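Local coordinates for protein acyl-CoA dehydrogenase (Bacillus anthracis, PDB 3OWA) that probably oxidises acyl-CoA thioesters to their trans-2-enoyl forms, passing the electrons to the FAD that it binds, at residues 167-180 against 198-212. Residues are numbered along the deposited sequence; the frame is centred on the assembly and turned at random. Where two conformers were deposited one is given.
Sequences TTARLNAEGTHYVL and VYAKIDGEHFSAFIV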
ATOM      1  N   THR A 167       4.803  13.477 -31.445  1.00 31.94           N
ATOM      2  CA  THR A 167       3.958  14.460 -32.144  1.00 32.13           C
ATOM      3  C   THR A 167       4.800  15.537 -32.863  1.00 33.56           C
ATOM      4  O   THR A 167       5.675  16.175 -32.266  1.00 33.89           O
ATOM      5  CB  THR A 167       2.970  15.147 -31.151  1.00 32.01           C
ATOM      6  OG1 THR A 167       2.152  14.135 -30.556  1.00 33.17           O
ATOM      7  CG2 THR A 167       2.047  16.196 -31.840  1.00 31.49           C
ATOM      8  N   THR A 168       4.510  15.741 -34.145  1.00 34.66           N
ATOM      9  CA  THR A 168       5.213  16.712 -34.972  1.00 35.61           C
ATOM     10  C   THR A 168       4.383  17.950 -35.289  1.00 35.71           C
ATOM     11  O   THR A 168       3.134  17.929 -35.233  1.00 35.02           O
ATOM     12  CB  THR A 168       5.617  16.082 -36.301  1.00 36.95           C
ATOM     13  OG1 THR A 168       4.442  15.621 -36.966  1.00 38.21           O
ATOM     14  CG2 THR A 168       6.556  14.911 -36.058  1.00 36.46           C
ATOM     15  N   ALA A 169       5.083  19.018 -35.647  1.00 35.28           N
ATOM     16  CA  ALA A 169       4.481  20.271 -36.035  1.00 35.63           C
ATOM     17  C   ALA A 169       5.289  20.855 -37.196  1.00 37.83           C
ATOM     18  O   ALA A 169       6.539  20.961 -37.130  1.00 38.40           O
ATOM     19  CB  ALA A 169       4.411  21.245 -34.866  1.00 33.69           C
ATOM     20  N   ARG A 170       4.597  21.238 -38.247  1.00 38.40           N
ATOM     21  CA  ARG A 170       5.229  21.753 -39.438  1.00 40.30           C
ATOM     22  C   ARG A 170       4.461  22.933 -39.968  1.00 40.66           C
ATOM     23  O   ARG A 170       3.280  22.875 -40.112  1.00 39.87           O
ATOM     24  CB  ARG A 170       5.316  20.678 -40.497  1.00 40.96           C
ATOM     25  CG  ARG A 170       5.049  21.201 -41.883  1.00 42.72           C
ATOM     26  CD  ARG A 170       4.507  20.155 -42.836  1.00 46.27           C
ATOM     27  NE  ARG A 170       3.210  20.500 -43.415  1.00 47.82           N
ATOM     28  CZ  ARG A 170       2.198  19.654 -43.507  1.00 47.50           C
ATOM     29  NH1 ARG A 170       1.068  20.026 -44.055  1.00 47.44           N
ATOM     30  NH2 ARG A 170       2.319  18.427 -43.051  1.00 49.40           N
ATOM     31  N   LEU A 171       5.135  24.042 -40.183  0.57 41.84           N
ATOM     32  CA  LEU A 171       4.556  25.249 -40.745  0.57 42.78           C
ATOM     33  C   LEU A 171       4.031  24.968 -42.147  0.57 43.57           C
ATOM     34  O   LEU A 171       4.759  24.413 -42.979  0.57 44.43           O
ATOM     35  CB  LEU A 171       5.611  26.359 -40.780  0.57 43.68           C
ATOM     36  CG  LEU A 171       5.140  27.812 -40.783  0.57 43.38           C
ATOM     37  CD1 LEU A 171       4.242  28.117 -39.579  0.57 41.13           C
ATOM     38  CD2 LEU A 171       6.350  28.745 -40.829  0.57 44.45           C
ATOM     39  N   ASN A 172       2.766  25.330 -42.398  1.00 43.07           N
ATOM     40  CA  ASN A 172       2.130  25.106 -43.695  1.00 44.10           C
ATOM     41  C   ASN A 172       2.786  25.974 -44.797  1.00 46.28           C
ATOM     42  O   ASN A 172       3.533  26.893 -44.475  1.00 45.25           O
ATOM     43  CB  ASN A 172       0.608  25.337 -43.628  1.00 42.48           C
ATOM     44  CG  ASN A 172       0.224  26.777 -43.272  1.00 42.31           C
ATOM     45  OD1 ASN A 172       1.064  27.663 -43.152  1.00 42.61           O
ATOM     46  ND2 ASN A 172      -1.079  27.009 -43.114  1.00 39.95           N
ATOM     47  N   ALA A 173       2.480  25.679 -46.072  1.00 48.60           N
ATOM     48  CA  ALA A 173       2.983  26.456 -47.228  1.00 51.12           C
ATOM     49  C   ALA A 173       2.838  27.980 -47.039  1.00 51.66           C
ATOM     50  O   ALA A 173       3.766  28.723 -47.301  1.00 52.50           O
ATOM     51  CB  ALA A 173       2.286  26.005 -48.542  1.00 51.68           C
ATOM     52  N   GLU A 174       1.673  28.422 -46.553  1.00 51.02           N
ATOM     53  CA  GLU A 174       1.402  29.854 -46.346  1.00 50.50           C
ATOM     54  C   GLU A 174       2.198  30.495 -45.201  1.00 50.51           C
ATOM     55  O   GLU A 174       2.301  31.723 -45.130  1.00 50.92           O
ATOM     56  CB  GLU A 174      -0.096  30.080 -46.101  1.00 49.42           C
ATOM     57  CG  GLU A 174      -1.036  29.405 -47.177  1.00 48.01           C
ATOM     58  CD  GLU A 174      -1.422  27.976 -46.746  1.00 51.81           C
ATOM     59  OE1 GLU A 174      -2.662  27.677 -46.495  1.00 49.49           O
ATOM     60  OE2 GLU A 174      -0.496  27.111 -46.566  1.00 47.74           O
ATOM     61  N   GLY A 175       2.740  29.675 -44.296  1.00 49.58           N
ATOM     62  CA  GLY A 175       3.473  30.189 -43.129  1.00 48.93           C
ATOM     63  C   GLY A 175       2.544  30.756 -42.063  1.00 47.90           C
ATOM     64  O   GLY A 175       2.962  31.510 -41.192  1.00 48.14           O
ATOM     65  N   THR A 176       1.271  30.393 -42.125  1.00 46.24           N
ATOM     66  CA  THR A 176       0.298  30.979 -41.221  1.00 44.86           C
ATOM     67  C   THR A 176      -0.081  30.068 -40.027  1.00 43.08           C
ATOM     68  O   THR A 176      -0.488  30.563 -38.992  1.00 42.18           O
ATOM     69  CB  THR A 176      -0.978  31.385 -41.982  1.00 44.34           C
ATOM     70  OG1 THR A 176      -1.612  30.218 -42.523  1.00 43.83           O
ATOM     71  CG2 THR A 176      -0.650  32.391 -43.131  1.00 46.67           C
ATOM     72  N   HIS A 177       0.052  28.753 -40.204  1.00 42.35           N
ATOM     73  CA  HIS A 177      -0.389  27.759 -39.213  1.00 41.62           C
ATOM     74  C   HIS A 177       0.619  26.637 -39.109  1.00 40.30           C
ATOM     75  O   HIS A 177       1.183  26.231 -40.130  1.00 40.29           O
ATOM     76  CB  HIS A 177      -1.710  27.112 -39.627  1.00 41.23           C
ATOM     77  CG  HIS A 177      -2.874  28.044 -39.624  1.00 44.52           C
ATOM     78  ND1 HIS A 177      -3.095  28.953 -40.632  1.00 47.46           N
ATOM     79  CD2 HIS A 177      -3.896  28.191 -38.746  1.00 45.50           C
ATOM     80  CE1 HIS A 177      -4.192  29.641 -40.365  1.00 49.07           C
ATOM     81  NE2 HIS A 177      -4.698  29.197 -39.227  1.00 47.81           N
ATOM     82  N   TYR A 178       0.817  26.138 -37.886  1.00 37.83           N
ATOM     83  CA  TYR A 178       1.496  24.862 -37.672  1.00 38.07           C
ATOM     84  C   TYR A 178       0.497  23.745 -37.891  1.00 36.75           C
ATOM     85  O   TYR A 178      -0.653  23.867 -37.469  1.00 36.00           O
ATOM     86  CB  TYR A 178       2.082  24.774 -36.249  1.00 36.64           C
ATOM     87  CG  TYR A 178       3.325  25.616 -36.123  1.00 38.38           C
ATOM     88  CD1 TYR A 178       4.544  25.143 -36.593  1.00 36.74           C
ATOM     89  CD2 TYR A 178       3.273  26.896 -35.524  1.00 36.95           C
ATOM     90  CE1 TYR A 178       5.708  25.920 -36.480  1.00 40.60           C
ATOM     91  CE2 TYR A 178       4.436  27.690 -35.396  1.00 40.35           C
ATOM     92  CZ  TYR A 178       5.643  27.193 -35.894  1.00 40.87           C
ATOM     93  OH  TYR A 178       6.790  27.938 -35.771  1.00 43.88           O
ATOM     94  N   VAL A 179       0.951  22.698 -38.569  1.00 36.41           N
ATOM     95  CA  VAL A 179       0.184  21.484 -38.859  1.00 35.04           C
ATOM     96  C   VAL A 179       0.664  20.383 -37.898  1.00 34.64           C
ATOM     97  O   VAL A 179       1.817  19.918 -37.974  1.00 33.80           O
ATOM     98  CB  VAL A 179       0.338  21.046 -40.358  1.00 36.23           C
ATOM     99  CG1 VAL A 179      -0.423  19.771 -40.637  1.00 35.97           C
ATOM    100  CG2 VAL A 179      -0.161  22.149 -41.329  1.00 35.05           C
ATOM    101  N   LEU A 180      -0.192  20.005 -36.949  1.00 33.07           N
ATOM    102  CA  LEU A 180       0.233  19.049 -35.896  1.00 32.96           C
ATOM    103  C   LEU A 180      -0.285  17.631 -36.150  1.00 32.41           C
ATOM    104  O   LEU A 180      -1.471  17.436 -36.508  1.00 32.07           O
ATOM    105  CB  LEU A 180      -0.222  19.529 -34.497  1.00 32.72           C
ATOM    106  CG  LEU A 180       0.787  20.397 -33.740  1.00 34.18           C
ATOM    107  CD1 LEU A 180       0.923  21.749 -34.427  1.00 33.52           C
ATOM    108  CD2 LEU A 180       0.334  20.584 -32.265  1.00 32.33           C
ATOM    109  N   VAL A 198      -0.351  21.861 -25.789  1.00 27.98           N
ATOM    110  CA  VAL A 198       0.165  20.653 -26.437  1.00 25.63           C
ATOM    111  C   VAL A 198       1.669  20.781 -26.751  1.00 27.71           C
ATOM    112  O   VAL A 198       2.113  21.785 -27.282  1.00 29.05           O
ATOM    113  CB  VAL A 198      -0.557  20.447 -27.772  1.00 27.54           C
ATOM    114  CG1 VAL A 198       0.011  19.242 -28.511  1.00 25.44           C
ATOM    115  CG2 VAL A 198      -2.113  20.341 -27.558  1.00 26.05           C
ATOM    116  N   TYR A 199       2.451  19.742 -26.491  1.00 26.92           N
ATOM    117  CA  TYR A 199       3.869  19.783 -26.828  1.00 28.17           C
ATOM    118  C   TYR A 199       4.095  18.945 -28.051  1.00 28.80           C
ATOM    119  O   TYR A 199       3.530  17.847 -28.148  1.00 27.37           O
ATOM    120  CB  TYR A 199       4.658  19.156 -25.684  1.00 28.66           C
ATOM    121  CG  TYR A 199       4.735  20.020 -24.464  1.00 31.99           C
ATOM    122  CD1 TYR A 199       5.828  20.887 -24.269  1.00 33.39           C
ATOM    123  CD2 TYR A 199       3.757  19.952 -23.474  1.00 28.20           C
ATOM    124  CE1 TYR A 199       5.930  21.668 -23.109  1.00 33.75           C
ATOM    125  CE2 TYR A 199       3.858  20.740 -22.318  1.00 31.40           C
ATOM    126  CZ  TYR A 199       4.931  21.579 -22.137  1.00 33.42           C
ATOM    127  OH  TYR A 199       4.998  22.320 -20.950  1.00 34.36           O
ATOM    128  N   ALA A 200       4.911  19.450 -28.994  1.00 29.95           N
ATOM    129  CA  ALA A 200       5.159  18.767 -30.263  1.00 31.09           C
ATOM    130  C   ALA A 200       6.539  19.193 -30.751  1.00 33.19           C
ATOM    131  O   ALA A 200       7.038  20.227 -30.318  1.00 35.15           O
ATOM    132  CB  ALA A 200       4.115  19.143 -31.313  1.00 30.71           C
ATOM    133  N   LYS A 201       7.145  18.419 -31.641  1.00 33.30           N
ATOM    134  CA  LYS A 201       8.455  18.792 -32.172  1.00 35.84           C
ATOM    135  C   LYS A 201       8.328  19.418 -33.556  1.00 36.04           C
ATOM    136  O   LYS A 201       7.927  18.747 -34.500  1.00 34.85           O
ATOM    137  CB  LYS A 201       9.424  17.601 -32.196  1.00 36.57           C
ATOM    138  CG  LYS A 201       9.775  17.104 -30.816  1.00 37.21           C
ATOM    139  CD  LYS A 201      10.747  15.919 -30.876  1.00 41.98           C
ATOM    140  CE  LYS A 201      11.120  15.492 -29.453  1.00 42.64           C
ATOM    141  NZ  LYS A 201      12.154  14.391 -29.487  1.00 48.67           N
ATOM    142  N   ILE A 202       8.654  20.714 -33.652  1.00 36.84           N
ATOM    143  CA  ILE A 202       8.658  21.432 -34.939  1.00 38.34           C
ATOM    144  C   ILE A 202       9.654  20.781 -35.883  1.00 40.41           C
ATOM    145  O   ILE A 202      10.778  20.575 -35.501  1.00 40.13           O
ATOM    146  CB  ILE A 202       8.919  22.935 -34.753  1.00 39.00           C
ATOM    147  CG1 ILE A 202       7.718  23.544 -34.010  1.00 38.20           C
ATOM    148  CG2 ILE A 202       9.152  23.625 -36.133  1.00 38.54           C
ATOM    149  CD1 ILE A 202       7.917  24.924 -33.442  1.00 40.04           C
ATOM    150  N   ASP A 203       9.204  20.418 -37.086  1.00 43.09           N
ATOM    151  CA  ASP A 203       9.979  19.616 -38.048  1.00 46.72           C
ATOM    152  C   ASP A 203      10.507  18.316 -37.459  1.00 46.98           C
ATOM    153  O   ASP A 203      11.475  17.752 -37.955  1.00 47.88           O
ATOM    154  CB  ASP A 203      11.137  20.433 -38.669  1.00 48.03           C
ATOM    155  CG  ASP A 203      10.650  21.700 -39.360  1.00 52.60           C
ATOM    156  OD1 ASP A 203      11.421  22.685 -39.377  1.00 57.65           O
ATOM    157  OD2 ASP A 203       9.498  21.725 -39.866  1.00 53.18           O
ATOM    158  N   GLY A 204       9.858  17.844 -36.398  1.00 46.80           N
ATOM    159  CA  GLY A 204      10.261  16.607 -35.752  1.00 46.73           C
ATOM    160  C   GLY A 204      11.576  16.742 -35.016  1.00 47.12           C
ATOM    161  O   GLY A 204      12.213  15.742 -34.689  1.00 47.74           O
ATOM    162  N   GLU A 205      11.960  17.982 -34.722  1.00 46.61           N
ATOM    163  CA  GLU A 205      13.268  18.268 -34.157  1.00 47.41           C
ATOM    164  C   GLU A 205      13.183  19.106 -32.877  1.00 45.18           C
ATOM    165  O   GLU A 205      13.772  18.738 -31.874  1.00 45.55           O
ATOM    166  CB  GLU A 205      14.129  18.981 -35.212  1.00 49.54           C
ATOM    167  CG  GLU A 205      15.624  18.865 -34.994  1.00 58.05           C
ATOM    168  CD  GLU A 205      16.178  17.436 -35.167  1.00 65.40           C
ATOM    169  OE1 GLU A 205      15.473  16.548 -35.718  1.00 68.23           O
ATOM    170  OE2 GLU A 205      17.340  17.210 -34.749  1.00 72.86           O
ATOM    171  N   HIS A 206      12.415  20.193 -32.912  1.00 42.34           N
ATOM    172  CA  HIS A 206      12.470  21.225 -31.891  1.00 40.24           C
ATOM    173  C   HIS A 206      11.231  21.180 -30.975  1.00 37.76           C
ATOM    174  O   HIS A 206      10.122  21.615 -31.362  1.00 35.40           O
ATOM    175  CB  HIS A 206      12.596  22.609 -32.533  1.00 41.16           C
ATOM    176  CG  HIS A 206      13.791  22.768 -33.425  1.00 43.68           C
ATOM    177  ND1 HIS A 206      13.693  23.252 -34.713  1.00 49.26           N
ATOM    178  CD2 HIS A 206      15.105  22.513 -33.221  1.00 44.32           C
ATOM    179  CE1 HIS A 206      14.896  23.292 -35.262  1.00 46.71           C
ATOM    180  NE2 HIS A 206      15.769  22.836 -34.384  1.00 48.26           N
ATOM    181  N   PHE A 207      11.464  20.684 -29.759  1.00 36.04           N
ATOM    182  CA  PHE A 207      10.425  20.405 -28.778  1.00 34.66           C
ATOM    183  C   PHE A 207       9.829  21.727 -28.316  1.00 34.02           C
ATOM    184  O   PHE A 207      10.543  22.578 -27.761  1.00 34.13           O
ATOM    185  CB  PHE A 207      11.056  19.647 -27.618  1.00 34.84           C
ATOM    186  CG  PHE A 207      10.088  19.243 -26.538  1.00 34.05           C
ATOM    187  CD1 PHE A 207       9.345  18.073 -26.670  1.00 32.64           C
ATOM    188  CD2 PHE A 207       9.941  20.025 -25.380  1.00 31.62           C
ATOM    189  CE1 PHE A 207       8.448  17.671 -25.656  1.00 33.11           C
ATOM    190  CE2 PHE A 207       9.055  19.643 -24.362  1.00 33.93           C
ATOM    191  CZ  PHE A 207       8.310  18.467 -24.498  1.00 32.83           C
ATOM    192  N   SER A 208       8.531  21.910 -28.565  1.00 32.71           N
ATOM    193  CA  SER A 208       7.884  23.224 -28.404  1.00 33.32           C
ATOM    194  C   SER A 208       6.447  23.111 -27.856  1.00 32.46           C
ATOM    195  O   SER A 208       5.843  22.091 -28.011  1.00 32.76           O
ATOM    196  CB  SER A 208       7.835  23.952 -29.777  1.00 34.63           C
ATOM    197  OG  SER A 208       9.129  24.062 -30.356  1.00 33.73           O
ATOM    198  N   ALA A 209       5.924  24.154 -27.217  1.00 32.04           N
ATOM    199  CA  ALA A 209       4.566  24.111 -26.685  1.00 31.90           C
ATOM    200  C   ALA A 209       3.642  24.959 -27.535  1.00 31.86           C
ATOM    201  O   ALA A 209       4.087  25.959 -28.110  1.00 32.35           O
ATOM    202  CB  ALA A 209       4.550  24.577 -25.226  1.00 32.26           C
ATOM    203  N   PHE A 210       2.359  24.573 -27.602  1.00 30.94           N
ATOM    204  CA  PHE A 210       1.359  25.256 -28.445  1.00 30.70           C
ATOM    205  C   PHE A 210       0.055  25.370 -27.699  1.00 30.58           C
ATOM    206  O   PHE A 210      -0.330  24.445 -26.965  1.00 28.80           O
ATOM    207  CB  PHE A 210       1.056  24.444 -29.709  1.00 29.29           C
ATOM    208  CG  PHE A 210       2.245  24.262 -30.627  1.00 31.67           C
ATOM    209  CD1 PHE A 210       2.453  25.136 -31.680  1.00 34.01           C
ATOM    210  CD2 PHE A 210       3.126  23.217 -30.445  1.00 33.57           C
ATOM    211  CE1 PHE A 210       3.545  24.984 -32.555  1.00 36.39           C
ATOM    212  CE2 PHE A 210       4.228  23.037 -31.308  1.00 35.92           C
ATOM    213  CZ  PHE A 210       4.434  23.947 -32.372  1.00 36.08           C
ATOM    214  N   ILE A 211      -0.629  26.496 -27.866  1.00 31.03           N
ATOM    215  CA  ILE A 211      -2.001  26.610 -27.366  1.00 30.61           C
ATOM    216  C   ILE A 211      -2.923  26.117 -28.478  1.00 31.10           C
ATOM    217  O   ILE A 211      -2.926  26.636 -29.621  1.00 32.17           O
ATOM    218  CB  ILE A 211      -2.343  28.050 -26.987  1.00 32.45           C
ATOM    219  CG1 ILE A 211      -1.336  28.582 -25.961  1.00 32.19           C
ATOM    220  CG2 ILE A 211      -3.834  28.177 -26.578  1.00 29.63           C
ATOM    221  CD1 ILE A 211      -1.269  30.141 -25.873  1.00 31.46           C
ATOM    222  N   VAL A 212      -3.656  25.051 -28.188  1.00 29.83           N
ATOM    223  CA  VAL A 212      -4.444  24.403 -29.209  1.00 28.81           C
ATOM    224  C   VAL A 212      -5.890  24.414 -28.723  1.00 29.46           C
ATOM    225  O   VAL A 212      -6.196  23.829 -27.682  1.00 29.15           O
ATOM    226  CB  VAL A 212      -3.999  22.946 -29.413  1.00 28.68           C
ATOM    227  CG1 VAL A 212      -4.905  22.253 -30.465  1.00 32.66           C
ATOM    228  CG2 VAL A 212      -2.519  22.893 -29.817  1.00 25.37           C
TER
HETATM  229  O   HOH W   1       7.834  23.942 -40.328  1.00 49.53           O
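In the beta-barrel middle domain of this acyl-CoA dehydrogenase, strand 168-171 joins the hairpin 198-212 as a parallel neighbour of strand 198-202, and the bridges Thr168-Lys201 and Ala169-Ile202 set the register. Three backbone bonds make the seam: Lys201 N to Thr167 O at 2.8 Å, Ala169 N to Lys201 O at 3.1 Å, and Asp203 N to Ala169 O at 2.7 Å. Lys201 O accepts twice: Ala169 N lies above its carbonyl plane, and Gly204 N, which closes the type II turn Lys201-Gly204, comes to the opposite face. The short strand axes diverge by 56°, a steep twist consistent with sheet curling round a barrel interior.

On the face carrying Ala169, buried, mostly apolar side chains meet. With CG placed anti to its carbonyl carbon (chi1 -63°), the Phe210 side chain presents its ring edge to the face of Tyr178 in a T-shaped pair, centroids 5.2 Å apart and planes at 66°. Phe210 CE1 is the touching atom, 3.5 Å from Tyr178 CD2. Ala169 CB meets the same phenylalanine at CZ, 3.7 Å away. Leu180 CD2 fits among Val198 CG1, Ala200 CB and Phe210 CD2; Val245 of strand 243-246 also touches Leu180. From the hairpin's turn end, Ile202 CD1 packs obliquely on the tyrosine, 3.9 Å from Tyr178 CE1. At the exposed turn, a water accepts from Leu171 N and donates to Asp203 OD2 at 2.8 Å, tying the turn to the end of strand 168-171.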